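Side-chain contact in type VI secretion system component (Escherichia coli O6, PDB 2P5Z), which is a component of the type VI secretion system, structurally similar to the T4 phage tail proteins gp27 and gp5, and probably forms part of its injection device: residues Tyr167-Asp170 with Ser176-Leu179. Residues are numbered along the deposited sequence; the frame is centred on the assembly and turned at random.
Sequences YGED and SRLL
R177 NH2 donates to E169 OE1 at 2.7 Å, using the syn lone pair of that oxygen, while R177 NE reaches E169 OE2 alongside. The two nearly straight bonds form a bidentate salt bridge through the NE edge of the guanidinium. Carboxylate and guanidinium planes lie 15° apart, so the paired bonds hold the two groups edge to edge in nearly one plane and limit their rotation. With chi1 at 180°, the R177 chain first runs out opposite its backbone N, and the bend at chi3 (63°) then helps bring the NE edge of the guanidinium round to the carboxylate; the glutamate comes in extended beyond CG, and the two chains cross at about a right angle. The bridge ties the loop that leaves strand 161-166 to the middle of helix 171-182, inside the region related to phage tail baseplate proteins. D170, next in the chain, is the N-cap of this helix. Both charged residues are buried, so each probably stabilises the ionised form of the other. P381 touches E169 and R380 touches R177, while R177 NH1 has a weak, long ion pair with E181. The neighbouring L178 and L179 pack on helix 131-140.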
loop_
_atom_site.group_PDB
_atom_site.type_symbol
_atom_site.label_atom_id
_atom_site.label_comp_id
_atom_site.label_asym_id
_atom_site.label_seq_id
_atom_site.Cartn_x
_atom_site.Cartn_y
_atom_site.Cartn_z
ATOM N N TYR A 167 -7.124 -20.035 -1.621
ATOM C CA TYR A 167 -7.949 -19.271 -2.554
ATOM C C TYR A 167 -7.307 -17.906 -2.837
ATOM O O TYR A 167 -7.009 -17.151 -1.906
ATOM C CB TYR A 167 -9.380 -19.125 -2.012
ATOM C CG TYR A 167 -10.348 -18.423 -2.950
ATOM C CD1 TYR A 167 -10.570 -17.038 -2.876
ATOM C CD2 TYR A 167 -11.024 -19.132 -3.921
ATOM C CE1 TYR A 167 -11.446 -16.398 -3.738
ATOM C CE2 TYR A 167 -11.896 -18.502 -4.796
ATOM C CZ TYR A 167 -12.114 -17.142 -4.695
ATOM O OH TYR A 167 -12.999 -16.545 -5.573
ATOM N N GLY A 168 -7.121 -17.600 -4.121
ATOM C CA GLY A 168 -6.509 -16.334 -4.569
ATOM C C GLY A 168 -5.125 -16.061 -3.985
ATOM O O GLY A 168 -4.852 -14.966 -3.517
ATOM N N GLU A 169 -4.277 -17.082 -3.974
ATOM C CA GLU A 169 -2.969 -17.021 -3.355
ATOM C C GLU A 169 -2.029 -17.817 -4.248
ATOM O O GLU A 169 -2.352 -18.934 -4.659
ATOM C CB GLU A 169 -2.982 -17.671 -1.967
ATOM C CG GLU A 169 -3.492 -16.820 -0.803
ATOM C CD GLU A 169 -3.500 -17.600 0.529
ATOM O OE1 GLU A 169 -4.037 -18.728 0.576
ATOM O OE2 GLU A 169 -2.975 -17.099 1.542
ATOM N N ASP A 170 -0.871 -17.256 -4.567
ATOM C CA ASP A 170 0.129 -18.017 -5.296
ATOM C C ASP A 170 0.700 -19.051 -4.331
ATOM O O ASP A 170 0.541 -18.923 -3.103
ATOM C CB ASP A 170 1.228 -17.097 -5.846
ATOM C CG ASP A 170 1.922 -16.296 -4.750
ATOM O OD1 ASP A 170 2.947 -16.761 -4.214
ATOM O OD2 ASP A 170 1.411 -15.225 -4.372
ATOM N N SER A 176 3.979 -19.947 2.698
ATOM C CA SER A 176 4.635 -19.103 3.692
ATOM C C SER A 176 3.658 -18.718 4.787
ATOM O O SER A 176 4.020 -18.747 5.969
ATOM C CB SER A 176 5.234 -17.858 3.044
ATOM O OG SER A 176 6.067 -18.200 1.944
ATOM N N ARG A 177 2.416 -18.404 4.397
ATOM C CA ARG A 177 1.347 -18.133 5.361
ATOM C C ARG A 177 1.106 -19.312 6.310
ATOM O O ARG A 177 1.064 -19.123 7.534
ATOM C CB ARG A 177 0.051 -17.763 4.655
ATOM C CG ARG A 177 -1.079 -17.484 5.625
ATOM C CD ARG A 177 -2.305 -16.826 4.981
ATOM N NE ARG A 177 -2.975 -17.646 3.968
ATOM C CZ ARG A 177 -3.752 -18.707 4.223
ATOM N NH1 ARG A 177 -3.965 -19.125 5.473
ATOM N NH2 ARG A 177 -4.315 -19.361 3.211
ATOM N N LEU A 178 1.001 -20.523 5.754
ATOM C CA LEU A 178 0.758 -21.709 6.577
ATOM C C LEU A 178 1.885 -21.965 7.552
ATOM O O LEU A 178 1.629 -22.229 8.734
ATOM C CB LEU A 178 0.539 -22.976 5.734
ATOM C CG LEU A 178 -0.649 -23.211 4.786
ATOM C CD1 LEU A 178 -0.683 -24.663 4.421
ATOM C CD2 LEU A 178 -1.986 -22.783 5.355
ATOM N N LEU A 179 3.126 -21.892 7.062
ATOM C CA LEU A 179 4.291 -22.066 7.926
ATOM C C LEU A 179 4.376 -20.979 8.997
ATOM O O LEU A 179 4.688 -21.265 10.154
ATOM C CB LEU A 179 5.558 -22.073 7.109
ATOM C CG LEU A 179 5.698 -23.182 6.067
ATOM C CD1 LEU A 179 6.914 -22.871 5.222
ATOM C CD2 LEU A 179 5.819 -24.558 6.709
#